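Local coordinates for beta-hexosaminidase Amuc_2018 (Akkermansia muciniphila, PDB 6JEB), which removes terminal N-acetylglucosamine and N-acetylgalactosamine residues from the non-reducing ends of glycans and chitobiose, as a family 20 glycoside hydrolase, at residues Leu15-Ser27 and Tyr39-Ala51. Sequence-based numbering, arbitrary orientation.
Sequences LRQETAKTLQLLS and YRLTVTPQGAHLA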
ATOM      1  N   LEU A  15      26.729  13.186 -15.015  1.00 18.93           N
ATOM      2  CA  LEU A  15      26.789  14.632 -14.861  1.00 19.73           C
ATOM      3  C   LEU A  15      27.806  15.236 -15.822  1.00 21.22           C
ATOM      4  O   LEU A  15      28.823  14.620 -16.155  1.00 25.47           O
ATOM      5  CB  LEU A  15      27.159  14.995 -13.425  1.00 21.60           C
ATOM      6  CG  LEU A  15      26.109  14.602 -12.381  1.00 22.81           C
ATOM      7  CD1 LEU A  15      26.627  14.898 -10.976  1.00 27.39           C
ATOM      8  CD2 LEU A  15      24.803  15.334 -12.633  1.00 24.80           C
ATOM      9  N   ARG A  16      27.522  16.456 -16.263  1.00 21.76           N
ATOM     10  CA  ARG A  16      28.369  17.198 -17.187  1.00 24.82           C
ATOM     11  C   ARG A  16      28.821  18.497 -16.529  1.00 27.85           C
ATOM     12  O   ARG A  16      28.300  18.903 -15.488  1.00 27.64           O
ATOM     13  CB  ARG A  16      27.632  17.454 -18.511  1.00 25.61           C
ATOM     14  CG  ARG A  16      27.350  16.161 -19.280  1.00 26.33           C
ATOM     15  CD  ARG A  16      26.418  16.335 -20.466  1.00 28.13           C
ATOM     16  NE  ARG A  16      26.451  15.153 -21.328  1.00 30.12           N
ATOM     17  CZ  ARG A  16      25.603  14.915 -22.324  1.00 33.56           C
ATOM     18  NH1 ARG A  16      24.626  15.775 -22.588  1.00 34.84           N
ATOM     19  NH2 ARG A  16      25.732  13.811 -23.056  1.00 33.67           N
ATOM     20  N   GLN A  17      29.809  19.152 -17.148  1.00 30.45           N
ATOM     21  CA  GLN A  17      30.450  20.308 -16.528  1.00 33.71           C
ATOM     22  C   GLN A  17      29.628  21.587 -16.630  1.00 30.66           C
ATOM     23  O   GLN A  17      29.811  22.489 -15.807  1.00 32.06           O
ATOM     24  CB  GLN A  17      31.843  20.546 -17.127  1.00 39.22           C
ATOM     25  CG  GLN A  17      31.831  21.106 -18.545  1.00 46.96           C
ATOM     26  CD  GLN A  17      33.191  21.631 -18.991  1.00 53.32           C
ATOM     27  OE1 GLN A  17      33.828  22.424 -18.295  1.00 56.39           O
ATOM     28  NE2 GLN A  17      33.640  21.189 -20.160  1.00 54.53           N
ATOM     29  N   GLU A  18      28.737  21.694 -17.612  1.00 29.02           N
ATOM     30  CA  GLU A  18      27.969  22.916 -17.786  1.00 28.50           C
ATOM     31  C   GLU A  18      26.916  23.045 -16.689  1.00 25.37           C
ATOM     32  O   GLU A  18      26.584  22.086 -15.986  1.00 23.75           O
ATOM     33  CB  GLU A  18      27.277  22.933 -19.151  1.00 30.28           C
ATOM     34  CG  GLU A  18      28.215  22.902 -20.348  1.00 34.21           C
ATOM     35  CD  GLU A  18      28.676  21.498 -20.705  1.00 39.75           C
ATOM     36  OE1 GLU A  18      28.005  20.517 -20.310  1.00 39.13           O
ATOM     37  OE2 GLU A  18      29.715  21.377 -21.385  1.00 44.28           O
ATOM     38  N   THR A  19      26.386  24.257 -16.555  1.00 26.91           N
ATOM     39  CA  THR A  19      25.361  24.584 -15.575  1.00 26.72           C
ATOM     40  C   THR A  19      24.089  24.985 -16.305  1.00 23.85           C
ATOM     41  O   THR A  19      24.148  25.631 -17.357  1.00 24.44           O
ATOM     42  CB  THR A  19      25.833  25.754 -14.702  1.00 31.02           C
ATOM     43  OG1 THR A  19      27.036  25.381 -14.018  1.00 34.44           O
ATOM     44  CG2 THR A  19      24.774  26.133 -13.682  1.00 32.24           C
ATOM     45  N   ALA A  20      22.942  24.591 -15.754  1.00 20.97           N
ATOM     46  CA  ALA A  20      21.638  24.948 -16.296  1.00 22.69           C
ATOM     47  C   ALA A  20      20.903  25.842 -15.305  1.00 23.25           C
ATOM     48  O   ALA A  20      20.803  25.511 -14.119  1.00 23.99           O
ATOM     49  CB  ALA A  20      20.801  23.692 -16.568  1.00 20.66           C
ATOM     50  N   LYS A  21      20.385  26.966 -15.795  1.00 21.10           N
ATOM     51  CA  LYS A  21      19.542  27.851 -15.004  1.00 23.48           C
ATOM     52  C   LYS A  21      18.107  27.863 -15.502  1.00 22.77           C
ATOM     53  O   LYS A  21      17.292  28.665 -15.029  1.00 24.06           O
ATOM     54  CB  LYS A  21      20.123  29.266 -14.955  1.00 25.77           C
ATOM     55  CG  LYS A  21      21.371  29.352 -14.101  1.00 29.32           C
ATOM     56  CD  LYS A  21      21.965  30.745 -14.096  1.00 34.90           C
ATOM     57  CE  LYS A  21      23.241  30.766 -13.273  1.00 39.22           C
ATOM     58  NZ  LYS A  21      23.877  32.106 -13.253  1.00 42.43           N
ATOM     59  N   THR A  22      17.782  26.988 -16.447  1.00 21.42           N
ATOM     60  CA  THR A  22      16.422  26.801 -16.911  1.00 21.80           C
ATOM     61  C   THR A  22      16.191  25.314 -17.102  1.00 21.01           C
ATOM     62  O   THR A  22      17.117  24.561 -17.418  1.00 21.87           O
ATOM     63  CB  THR A  22      16.154  27.553 -18.226  1.00 22.99           C
ATOM     64  OG1 THR A  22      14.810  27.298 -18.647  1.00 23.67           O
ATOM     65  CG2 THR A  22      17.118  27.108 -19.324  1.00 23.10           C
ATOM     66  N   LEU A  23      14.949  24.896 -16.869  1.00 19.29           N
ATOM     67  CA  LEU A  23      14.519  23.525 -17.103  1.00 17.97           C
ATOM     68  C   LEU A  23      13.331  23.478 -18.053  1.00 19.80           C
ATOM     69  O   LEU A  23      12.551  22.521 -18.029  1.00 21.59           O
ATOM     70  CB  LEU A  23      14.227  22.810 -15.780  1.00 16.86           C
ATOM     71  CG  LEU A  23      15.484  22.363 -15.030  1.00 17.28           C
ATOM     72  CD1 LEU A  23      15.188  22.093 -13.559  1.00 18.10           C
ATOM     73  CD2 LEU A  23      16.099  21.131 -15.702  1.00 17.59           C
ATOM     74  N   GLN A  24      13.184  24.510 -18.882  1.00 20.54           N
ATOM     75  CA  GLN A  24      12.172  24.514 -19.925  1.00 20.77           C
ATOM     76  C   GLN A  24      12.292  23.250 -20.758  1.00 18.81           C
ATOM     77  O   GLN A  24      13.385  22.864 -21.172  1.00 19.33           O
ATOM     78  CB  GLN A  24      12.377  25.741 -20.819  1.00 24.56           C
ATOM     79  CG  GLN A  24      11.546  25.734 -22.089  1.00 28.92           C
ATOM     80  CD  GLN A  24      11.922  26.860 -23.043  1.00 37.02           C
ATOM     81  OE1 GLN A  24      12.430  27.901 -22.623  1.00 39.42           O
ATOM     82  NE2 GLN A  24      11.676  26.653 -24.337  1.00 39.30           N
ATOM     83  N   LEU A  25      11.167  22.595 -20.988  1.00 17.40           N
ATOM     84  CA  LEU A  25      11.168  21.346 -21.734  1.00 17.42           C
ATOM     85  C   LEU A  25      11.262  21.669 -23.224  1.00 17.26           C
ATOM     86  O   LEU A  25      10.335  22.246 -23.803  1.00 17.91           O
ATOM     87  CB  LEU A  25       9.910  20.563 -21.383  1.00 20.98           C
ATOM     88  CG  LEU A  25       9.878  19.085 -21.727  1.00 20.67           C
ATOM     89  CD1 LEU A  25      11.109  18.350 -21.178  1.00 16.88           C
ATOM     90  CD2 LEU A  25       8.578  18.454 -21.216  1.00 18.68           C
ATOM     91  N   LEU A  26      12.390  21.304 -23.846  1.00 15.80           N
ATOM     92  CA  LEU A  26      12.651  21.603 -25.251  1.00 16.96           C
ATOM     93  C   LEU A  26      12.158  20.511 -26.187  1.00 15.85           C
ATOM     94  O   LEU A  26      11.852  20.792 -27.356  1.00 17.64           O
ATOM     95  CB  LEU A  26      14.155  21.778 -25.477  1.00 18.33           C
ATOM     96  CG  LEU A  26      14.832  22.891 -24.680  1.00 21.11           C
ATOM     97  CD1 LEU A  26      16.340  22.855 -24.901  1.00 20.75           C
ATOM     98  CD2 LEU A  26      14.248  24.234 -25.091  1.00 25.60           C
ATOM     99  N   SER A  27      12.092  19.274 -25.708  1.00 15.76           N
ATOM    100  CA  SER A  27      11.609  18.167 -26.512  1.00 15.34           C
ATOM    101  C   SER A  27      11.009  17.128 -25.581  1.00 14.98           C
ATOM    102  O   SER A  27      11.385  17.033 -24.408  1.00 15.79           O
ATOM    103  CB  SER A  27      12.712  17.555 -27.384  1.00 18.17           C
ATOM    104  OG  SER A  27      13.727  16.988 -26.586  1.00 19.91           O
ATOM    105  N   TYR A  39      12.788   6.234 -19.059  1.00 11.96           N
ATOM    106  CA  TYR A  39      12.951   7.549 -19.667  1.00 12.33           C
ATOM    107  C   TYR A  39      14.431   7.917 -19.700  1.00 12.39           C
ATOM    108  O   TYR A  39      15.259   7.348 -18.978  1.00 12.77           O
ATOM    109  CB  TYR A  39      12.116   8.651 -18.954  1.00 12.40           C
ATOM    110  CG  TYR A  39      12.638   8.967 -17.573  1.00 11.30           C
ATOM    111  CD1 TYR A  39      13.627   9.932 -17.387  1.00 12.93           C
ATOM    112  CD2 TYR A  39      12.170   8.281 -16.454  1.00 12.38           C
ATOM    113  CE1 TYR A  39      14.140  10.202 -16.138  1.00 13.09           C
ATOM    114  CE2 TYR A  39      12.667   8.550 -15.196  1.00 12.48           C
ATOM    115  CZ  TYR A  39      13.664   9.508 -15.045  1.00 12.22           C
ATOM    116  OH  TYR A  39      14.198   9.769 -13.807  1.00 13.01           O
ATOM    117  N   ARG A  40      14.748   8.883 -20.558  1.00 11.89           N
ATOM    118  CA  ARG A  40      16.051   9.530 -20.591  1.00 12.13           C
ATOM    119  C   ARG A  40      15.806  11.031 -20.562  1.00 12.10           C
ATOM    120  O   ARG A  40      15.110  11.568 -21.429  1.00 13.66           O
ATOM    121  CB  ARG A  40      16.824   9.144 -21.850  1.00 13.91           C
ATOM    122  CG  ARG A  40      18.227   9.740 -21.911  1.00 16.17           C
ATOM    123  CD  ARG A  40      18.888   9.508 -23.280  1.00 22.95           C
ATOM    124  NE  ARG A  40      18.775   8.116 -23.715  1.00 31.42           N
ATOM    125  CZ  ARG A  40      18.028   7.695 -24.734  1.00 35.48           C
ATOM    126  NH1 ARG A  40      17.330   8.560 -25.466  1.00 35.30           N
ATOM    127  NH2 ARG A  40      17.990   6.401 -25.029  1.00 36.53           N
ATOM    128  N   LEU A  41      16.351  11.702 -19.554  1.00 12.88           N
ATOM    129  CA  LEU A  41      16.157  13.135 -19.381  1.00 12.36           C
ATOM    130  C   LEU A  41      17.518  13.798 -19.465  1.00 13.55           C
ATOM    131  O   LEU A  41      18.409  13.489 -18.668  1.00 14.39           O
ATOM    132  CB  LEU A  41      15.490  13.422 -18.037  1.00 12.66           C
ATOM    133  CG  LEU A  41      15.202  14.889 -17.718  1.00 14.02           C
ATOM    134  CD1 LEU A  41      14.208  15.493 -18.705  1.00 16.27           C
ATOM    135  CD2 LEU A  41      14.675  15.010 -16.300  1.00 16.29           C
ATOM    136  N   THR A  42      17.687  14.690 -20.436  1.00 14.23           N
ATOM    137  CA  THR A  42      18.954  15.377 -20.658  1.00 14.60           C
ATOM    138  C   THR A  42      18.788  16.841 -20.278  1.00 14.10           C
ATOM    139  O   THR A  42      17.912  17.534 -20.810  1.00 15.44           O
ATOM    140  CB  THR A  42      19.401  15.230 -22.113  1.00 14.69           C
ATOM    141  OG1 THR A  42      19.494  13.834 -22.427  1.00 15.79           O
ATOM    142  CG2 THR A  42      20.767  15.888 -22.329  1.00 15.99           C
ATOM    143  N   VAL A  43      19.622  17.302 -19.353  1.00 14.97           N
ATOM    144  CA  VAL A  43      19.605  18.677 -18.869  1.00 14.92           C
ATOM    145  C   VAL A  43      20.740  19.421 -19.562  1.00 15.11           C
ATOM    146  O   VAL A  43      21.908  19.029 -19.441  1.00 16.60           O
ATOM    147  CB  VAL A  43      19.763  18.712 -17.340  1.00 16.06           C
ATOM    148  CG1 VAL A  43      19.880  20.152 -16.829  1.00 17.72           C
ATOM    149  CG2 VAL A  43      18.594  17.983 -16.670  1.00 16.43           C
ATOM    150  N   THR A  44      20.402  20.467 -20.314  1.00 16.08           N
ATOM    151  CA  THR A  44      21.360  21.295 -21.034  1.00 16.53           C
ATOM    152  C   THR A  44      21.199  22.749 -20.600  1.00 18.13           C
ATOM    153  O   THR A  44      20.184  23.108 -19.996  1.00 18.15           O
ATOM    154  CB  THR A  44      21.149  21.205 -22.559  1.00 17.63           C
ATOM    155  OG1 THR A  44      20.064  22.059 -22.953  1.00 18.12           O
ATOM    156  CG2 THR A  44      20.882  19.765 -23.006  1.00 18.76           C
ATOM    157  N   PRO A  45      22.170  23.623 -20.902  1.00 18.56           N
ATOM    158  CA  PRO A  45      22.000  25.036 -20.520  1.00 19.73           C
ATOM    159  C   PRO A  45      20.807  25.706 -21.177  1.00 20.81           C
ATOM    160  O   PRO A  45      20.346  26.747 -20.687  1.00 22.28           O
ATOM    161  CB  PRO A  45      23.318  25.685 -20.964  1.00 20.50           C
ATOM    162  CG  PRO A  45      24.306  24.552 -20.983  1.00 21.85           C
ATOM    163  CD  PRO A  45      23.510  23.372 -21.468  1.00 19.92           C
ATOM    164  N   GLN A  46      20.303  25.156 -22.275  1.00 20.17           N
ATOM    165  CA  GLN A  46      19.171  25.734 -22.982  1.00 20.79           C
ATOM    166  C   GLN A  46      17.835  25.181 -22.508  1.00 21.35           C
ATOM    167  O   GLN A  46      16.790  25.728 -22.877  1.00 23.71           O
ATOM    168  CB  GLN A  46      19.309  25.484 -24.489  1.00 22.06           C
ATOM    169  CG  GLN A  46      20.545  26.121 -25.131  1.00 25.56           C
ATOM    170  CD  GLN A  46      21.835  25.348 -24.874  1.00 28.07           C
ATOM    171  OE1 GLN A  46      21.831  24.124 -24.755  1.00 29.87           O
ATOM    172  NE2 GLN A  46      22.949  26.070 -24.792  1.00 29.81           N
ATOM    173  N   GLY A  47      17.839  24.121 -21.712  1.00 18.98           N
ATOM    174  CA  GLY A  47      16.625  23.465 -21.291  1.00 18.64           C
ATOM    175  C   GLY A  47      16.796  21.962 -21.329  1.00 18.05           C
ATOM    176  O   GLY A  47      17.888  21.438 -21.560  1.00 19.05           O
ATOM    177  N   ALA A  48      15.693  21.261 -21.102  1.00 16.80           N
ATOM    178  CA  ALA A  48      15.713  19.826 -20.889  1.00 14.88           C
ATOM    179  C   ALA A  48      15.063  19.091 -22.052  1.00 14.43           C
ATOM    180  O   ALA A  48      14.138  19.596 -22.693  1.00 16.13           O
ATOM    181  CB  ALA A  48      14.976  19.475 -19.594  1.00 15.84           C
ATOM    182  N   HIS A  49      15.552  17.881 -22.307  1.00 13.42           N
ATOM    183  CA  HIS A  49      15.006  17.006 -23.334  1.00 13.18           C
ATOM    184  C   HIS A  49      14.552  15.714 -22.678  1.00 14.22           C
ATOM    185  O   HIS A  49      15.341  15.061 -21.985  1.00 14.46           O
ATOM    186  CB  HIS A  49      16.078  16.677 -24.371  1.00 14.28           C
ATOM    187  CG  HIS A  49      16.623  17.880 -25.065  1.00 16.12           C
ATOM    188  ND1 HIS A  49      16.028  18.421 -26.184  1.00 18.44           N
ATOM    189  CD2 HIS A  49      17.703  18.655 -24.799  1.00 19.16           C
ATOM    190  CE1 HIS A  49      16.725  19.472 -26.584  1.00 19.37           C
ATOM    191  NE2 HIS A  49      17.746  19.634 -25.761  1.00 20.04           N
ATOM    192  N   LEU A  50      13.292  15.345 -22.898  1.00 13.63           N
ATOM    193  CA  LEU A  50      12.732  14.124 -22.336  1.00 13.01           C
ATOM    194  C   LEU A  50      12.456  13.126 -23.452  1.00 12.81           C
ATOM    195  O   LEU A  50      11.792  13.457 -24.437  1.00 14.33           O
ATOM    196  CB  LEU A  50      11.447  14.426 -21.563  1.00 13.28           C
ATOM    197  CG  LEU A  50      10.767  13.209 -20.925  1.00 13.19           C
ATOM    198  CD1 LEU A  50      11.654  12.525 -19.900  1.00 14.72           C
ATOM    199  CD2 LEU A  50       9.458  13.637 -20.278  1.00 15.88           C
ATOM    200  N   ALA A  51      12.983  11.918 -23.305  1.00 13.49           N
ATOM    201  CA  ALA A  51      12.639  10.790 -24.158  1.00 13.07           C
ATOM    202  C   ALA A  51      12.081   9.703 -23.255  1.00 13.24           C
ATOM    203  O   ALA A  51      12.566   9.513 -22.139  1.00 14.18           O
ATOM    204  CB  ALA A  51      13.882  10.257 -24.879  1.00 14.97           C
TER
HETATM  205  O   HOH W   1      23.846  18.123 -21.255  1.00 29.86           O
HETATM  206  O   HOH W   2      20.904  28.066 -18.360  1.00 26.37           O
HETATM  207  O   HOH W   3      13.632  14.325 -26.453  1.00 20.96           O
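Leu25 pairs with Ala48 and Ser27 with His49 in parallel, and the register slips by one residue between the two pairs, a beta bulge at Leu26. Ala48 is gripped at both backbone ends: its N donates to Gln24 O (2.8 Å) and its O accepts from Leu26 N (2.7 Å). Beyond the bulge, Leu50 N donates to Ser27 O. The bulge turns the Leu26 side chain toward 39-51. Its CD1 lies 3.5 Å from Gln46 O and also touches His49 NE2.

His49 ND1 donates to Ser27 OG (2.7 Å), which sits in the imidazole plane. Ser27 OG stands between its own backbone N and carbonyl carbon (chi1 64°), where it meets ND1. It also donates to a water that bridges to Leu50 O. An alanine in place of His49 would probably leave Ser27 OG without its ring donor and open a gap beside Leu26 CB and CD1.

The 44-47 type I turn joins the two strands of a beta hairpin. Gly47 has a positive phi (138°), and a side chain there would clash with Gln24 O. Thr44 OG1 donates to Gly47 O, which also accepts from Thr44 N. Ala20 CB packs on Val43 CG1 (3.7 Å), and Leu23 CD2 reaches both methyls of Val43. A water links Arg16 NH1 to Val43 O.

The contact lies in the mixed sheet of the non-catalytic domain 2, far from the active site. Strand 47-52 runs between 25-30 and 39-44. Strand 79-86 pairs with 39-44, 12-16 and 19-20, while helix 55-73 packs against Leu23, Leu41 and Leu50.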